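PDB 3K5J: suppressor of fused family protein from Neisseria gonorrhoeae, which is of unknown function but resembles the N-terminal domain of human Sufu, a Hedgehog-pathway regulator, and may likewise bind other proteins. Local coordinates for residues 116-121 against 157-162; 139-144 against 166-171. One frame throughout, in Å; residues are numbered along the deposited sequence.

Interaction 1: 116-121 against 157-162; sequences HFLISL and EELETK. With SO4 (sulfate ion), chain E.
In this Sufu-like fold, helix 156-166 packs across one face of the mixed β-sheet, and Leu118 and Ser120 of strand 116-120 meet Leu159 and Glu160 of that helix. The short axes cross at -100° and approach no closer than 11.6 Å, a wide spacing bridged by two leucines, the extended Glu160 and water. Leu118 turns its CG anti to the backbone N (chi1 178°), which sends CD2 toward the helix; there it lies 4.0 Å from Glu160 OE2 and in looser apolar contact with CD2 of Leu159. Leu159 also touches Leu151 and, on helix 145-150, Glu147 and Phe150. Glu160 brings its carboxylate to the end of the strand without bonding to it directly, for Ser120 OG stays 4.0 Å from OE2. In the conformer described, the Ser120 hydroxyl donates to Leu118 O of its own strand (3.0 Å), approaching from above the carbonyl plane. At the far end, His116 NE2 makes a weak, bent bond to a sulfate that Arg148 and Asn103 also hold. Three waters join Glu160 to the strand end and the residue after it: each donates to OE2 at 2.8 Å; one also donates to Ile119 O, another to Ser120 OG, and the third accepts from Leu121 N.

Interaction 2: 139-144 against 166-171; sequences WLLPIT and AGIDYL. With SO4 (sulfate ion), chain D.
Trp139 and Tyr170 form a T-shaped (edge-to-face) aromatic pair that joins strand 135-143 to the loop following helix 156-166. The six-membered ring of Trp139 points its CZ2-CH2 edge at one face of Tyr170, with centroids 4.9 Å apart and planes at 83°. CZ2 comes within 3.6 Å of Tyr170 CG, so the edge meets the phenol ring off-centre, on the side nearer its CB. In Tyr170, chi1 (52°) sets CG between the backbone N and carbonyl carbon and swings the ring toward the strand, while a chi2 near perpendicular turns its face to the indole edge. Leu141 ties the cluster together: its CB lies over a face of the Trp139 ring, and although that CB does not point at the loop, CG anti to the backbone N (chi1 166°) carries CD1 to 3.7 Å from Tyr170 CB and tip to tip with Ile168 CD1 at 4.1 Å. Within the loop, Leu171 N donates to Asp169 OD1 (3.0 Å), an Asx turn, from above the carboxylate plane. The ring of Phe68 meets that of Trp139 with the planes nearly parallel, Ile70 of strand 65-71 and Pro124 touch both aromatic residues, and Phe163 of helix 156-166 packs against Leu141 and Ile168.

The two contacts lie on the same side of the chain's centre, with their own centres about 8 Å apart. They share the sheet, and their second segments follow one another, on helix 156-166 and in the loop leaving it. Strands 116-120 and 135-143 are antiparallel neighbours, joined where Leu118 N meets Leu141 O and Ser120 O meets Trp139 N, each at 2.8 Å in a probable hydrogen bond. Along the chain the segments alternate: 116-121, 139-144, 157-162, 166-171. Interaction 1 sets the helix against one strand, and interaction 2 sets the loop against its antiparallel neighbour. Together they fasten the C-terminal part of the Sufu-like region to adjacent strands of its sheet.

Interaction 1: 116-121 against 157-162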
# COMPACT_ATOMS: atom_id res chain seq x y z
N HIS A 116 1.64 -4.61 10.34
CA HIS A 116 1.11 -5.39 9.24
C HIS A 116 0.20 -4.54 8.37
O HIS A 116 -0.50 -3.68 8.88
CB HIS A 116 0.28 -6.59 9.73
CG HIS A 116 1.03 -7.54 10.60
ND1 HIS A 116 1.18 -7.31 11.95
CD2 HIS A 116 1.66 -8.71 10.32
CE1 HIS A 116 1.87 -8.31 12.47
NE2 HIS A 116 2.18 -9.17 11.51
N PHE A 117 0.13 -4.90 7.10
CA PHE A 117 -0.90 -4.43 6.19
C PHE A 117 -1.81 -5.58 5.81
O PHE A 117 -1.36 -6.70 5.71
CB PHE A 117 -0.29 -3.91 4.88
CG PHE A 117 0.66 -2.73 5.01
CD1 PHE A 117 0.23 -1.50 5.53
CD2 PHE A 117 1.94 -2.80 4.47
CE1 PHE A 117 1.06 -0.42 5.56
CE2 PHE A 117 2.78 -1.71 4.52
CZ PHE A 117 2.34 -0.52 5.07
N LEU A 118 -3.06 -5.26 5.57
CA LEU A 118 -4.00 -6.13 4.88
C LEU A 118 -4.17 -5.65 3.45
O LEU A 118 -4.52 -4.49 3.22
CB LEU A 118 -5.36 -6.11 5.54
CG LEU A 118 -6.51 -6.94 4.91
CD1 LEU A 118 -6.14 -8.44 4.84
CD2 LEU A 118 -7.87 -6.68 5.57
N ILE A 119 -3.86 -6.51 2.49
CA ILE A 119 -3.95 -6.17 1.04
C ILE A 119 -5.44 -6.12 0.72
O ILE A 119 -6.16 -7.12 0.84
CB ILE A 119 -3.20 -7.16 0.15
CG1 ILE A 119 -1.70 -7.17 0.50
CG2 ILE A 119 -3.43 -6.78 -1.31
CD1 ILE A 119 -0.86 -8.20 -0.18
N SER A 120 -5.90 -4.93 0.37
CA SER A 120 -7.31 -4.61 0.21
C SER A 120 -7.67 -3.97 -1.12
O SER A 120 -6.81 -3.38 -1.78
CB SER A 120 -7.72 -3.66 1.34
OG SER A 120 -7.42 -4.20 2.62
N LEU A 121 -8.94 -4.05 -1.48
CA LEU A 121 -9.43 -3.25 -2.59
C LEU A 121 -9.33 -1.77 -2.19
O LEU A 121 -9.34 -1.44 -1.00
CB LEU A 121 -10.85 -3.62 -2.95
CG LEU A 121 -11.05 -5.00 -3.53
CD1 LEU A 121 -12.53 -5.36 -3.66
CD2 LEU A 121 -10.28 -5.18 -4.88
N GLU A 157 -13.17 -11.54 5.38
CA GLU A 157 -14.50 -10.94 5.30
C GLU A 157 -15.01 -10.53 6.67
O GLU A 157 -15.60 -9.43 6.83
CB GLU A 157 -15.52 -11.91 4.65
CG GLU A 157 -15.47 -11.95 3.14
N GLU A 158 -14.81 -11.39 7.68
CA GLU A 158 -15.28 -11.03 9.04
C GLU A 158 -14.55 -9.78 9.55
O GLU A 158 -15.14 -8.88 10.15
CB GLU A 158 -15.10 -12.15 10.06
CG GLU A 158 -15.97 -13.38 9.95
CD GLU A 158 -15.40 -14.46 10.87
OE1 GLU A 158 -15.38 -14.17 12.09
OE2 GLU A 158 -14.89 -15.52 10.38
N LEU A 159 -13.25 -9.72 9.31
CA LEU A 159 -12.48 -8.53 9.75
C LEU A 159 -12.94 -7.27 9.00
O LEU A 159 -13.14 -6.21 9.60
CB LEU A 159 -10.96 -8.72 9.61
CG LEU A 159 -10.11 -7.53 10.14
CD1 LEU A 159 -10.36 -7.31 11.66
CD2 LEU A 159 -8.64 -7.80 9.84
N GLU A 160 -13.15 -7.39 7.69
CA GLU A 160 -13.58 -6.24 6.92
C GLU A 160 -14.96 -5.76 7.38
O GLU A 160 -15.23 -4.54 7.46
CB GLU A 160 -13.50 -6.55 5.42
CG GLU A 160 -12.03 -6.57 4.94
CD GLU A 160 -11.84 -6.85 3.46
OE1 GLU A 160 -12.77 -7.44 2.86
OE2 GLU A 160 -10.77 -6.46 2.88
N THR A 161 -15.82 -6.68 7.82
CA THR A 161 -17.08 -6.26 8.43
C THR A 161 -16.86 -5.42 9.68
O THR A 161 -17.50 -4.36 9.84
CB THR A 161 -17.93 -7.48 8.75
OG1 THR A 161 -18.29 -8.09 7.50
CG2 THR A 161 -19.17 -7.09 9.54
N LYS A 162 -15.96 -5.87 10.54
CA LYS A 162 -15.61 -5.15 11.76
C LYS A 162 -15.07 -3.76 11.39
O LYS A 162 -15.41 -2.77 12.06
CB LYS A 162 -14.61 -5.93 12.62
CG LYS A 162 -15.14 -7.21 13.34
S SO4 E . 3.39 -13.12 9.98
O1 SO4 E . 3.46 -13.55 11.40
O2 SO4 E . 2.82 -14.27 9.29
O3 SO4 E . 2.47 -11.94 9.91
O4 SO4 E . 4.75 -12.89 9.48
O HOH W 1 -8.58 -7.95 1.89
O HOH W 2 -9.94 -3.99 3.88
O HOH W 3 -10.77 -5.84 0.10

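Interaction 2: 139-144 against 166-171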
# COMPACT_ATOMS: atom_id res chain seq x y z
N TRP A 139 -4.68 -1.55 -1.99
CA TRP A 139 -4.41 -0.74 -0.81
C TRP A 139 -3.77 -1.56 0.30
O TRP A 139 -4.26 -2.62 0.69
CB TRP A 139 -5.75 -0.18 -0.34
CG TRP A 139 -5.75 0.66 0.85
CD1 TRP A 139 -4.75 1.45 1.29
CD2 TRP A 139 -6.88 0.93 1.68
NE1 TRP A 139 -5.16 2.18 2.38
CE2 TRP A 139 -6.47 1.88 2.64
CE3 TRP A 139 -8.18 0.45 1.73
CZ2 TRP A 139 -7.33 2.37 3.61
CZ3 TRP A 139 -9.03 0.92 2.70
CH2 TRP A 139 -8.61 1.87 3.62
N LEU A 140 -2.62 -1.09 0.76
CA LEU A 140 -1.96 -1.62 1.95
C LEU A 140 -2.56 -0.91 3.20
O LEU A 140 -2.13 0.17 3.58
CB LEU A 140 -0.47 -1.40 1.84
CG LEU A 140 0.26 -2.18 0.75
CD1 LEU A 140 1.69 -1.73 0.59
CD2 LEU A 140 0.14 -3.67 0.95
N LEU A 141 -3.55 -1.56 3.81
CA LEU A 141 -4.29 -0.99 4.92
C LEU A 141 -3.60 -1.41 6.24
O LEU A 141 -3.53 -2.62 6.52
CB LEU A 141 -5.72 -1.52 4.89
CG LEU A 141 -6.58 -1.32 6.14
CD1 LEU A 141 -6.65 0.17 6.50
CD2 LEU A 141 -7.97 -1.93 5.92
N PRO A 142 -3.09 -0.47 7.05
CA PRO A 142 -2.49 -0.91 8.32
C PRO A 142 -3.51 -1.53 9.27
O PRO A 142 -4.62 -1.01 9.41
CB PRO A 142 -1.91 0.38 8.92
CG PRO A 142 -1.93 1.39 7.84
CD PRO A 142 -3.01 0.99 6.87
N ILE A 143 -3.13 -2.67 9.88
CA ILE A 143 -3.99 -3.31 10.84
C ILE A 143 -3.24 -3.51 12.16
O ILE A 143 -2.02 -3.53 12.19
CB ILE A 143 -4.55 -4.67 10.32
CG1 ILE A 143 -3.48 -5.73 10.15
CG2 ILE A 143 -5.35 -4.47 8.99
CD1 ILE A 143 -4.02 -7.16 9.79
N THR A 144 -4.00 -3.60 13.26
CA THR A 144 -3.37 -3.69 14.57
C THR A 144 -2.80 -5.11 14.75
O THR A 144 -3.17 -6.05 14.02
CB THR A 144 -4.37 -3.38 15.69
OG1 THR A 144 -5.24 -4.50 15.85
CG2 THR A 144 -5.16 -2.08 15.44
N ALA A 166 -16.89 -0.16 12.54
CA ALA A 166 -16.17 0.81 13.39
C ALA A 166 -15.95 2.14 12.65
O ALA A 166 -15.83 3.20 13.28
CB ALA A 166 -14.82 0.20 13.86
N GLY A 167 -15.95 2.10 11.31
CA GLY A 167 -15.61 3.27 10.49
C GLY A 167 -14.14 3.63 10.67
O GLY A 167 -13.81 4.80 10.92
N ILE A 168 -13.26 2.63 10.55
CA ILE A 168 -11.88 2.83 10.97
C ILE A 168 -11.21 4.06 10.36
O ILE A 168 -11.33 4.36 9.13
CB ILE A 168 -11.01 1.62 10.80
CG1 ILE A 168 -10.96 1.19 9.33
CG2 ILE A 168 -11.48 0.46 11.75
CD1 ILE A 168 -9.84 0.20 9.07
N ASP A 169 -10.48 4.77 11.19
CA ASP A 169 -9.67 5.88 10.70
C ASP A 169 -8.29 5.34 10.43
O ASP A 169 -7.44 5.28 11.30
CB ASP A 169 -9.61 7.02 11.69
CG ASP A 169 -8.81 8.21 11.17
OD1 ASP A 169 -8.28 8.17 10.03
OD2 ASP A 169 -8.76 9.19 11.90
N TYR A 170 -8.09 5.03 9.16
CA TYR A 170 -6.85 4.46 8.73
C TYR A 170 -5.65 5.43 8.72
O TYR A 170 -4.50 5.01 8.57
CB TYR A 170 -7.01 3.78 7.36
CG TYR A 170 -7.63 4.67 6.33
CD1 TYR A 170 -6.85 5.57 5.60
CD2 TYR A 170 -8.96 4.59 6.04
CE1 TYR A 170 -7.42 6.40 4.66
CE2 TYR A 170 -9.53 5.41 5.08
CZ TYR A 170 -8.75 6.31 4.39
OH TYR A 170 -9.34 7.14 3.46
N LEU A 171 -5.91 6.72 8.90
CA LEU A 171 -4.87 7.71 9.07
C LEU A 171 -4.42 7.93 10.49
O LEU A 171 -3.46 8.64 10.70
CB LEU A 171 -5.26 9.04 8.43
CG LEU A 171 -5.56 8.98 6.94
CD1 LEU A 171 -6.09 10.37 6.46
CD2 LEU A 171 -4.34 8.55 6.15
S SO4 D . -3.67 -3.65 19.95
O1 SO4 D . -3.73 -4.29 21.24
O2 SO4 D . -3.66 -4.61 18.91
O3 SO4 D . -4.91 -2.85 19.88
O4 SO4 D . -2.51 -2.73 19.86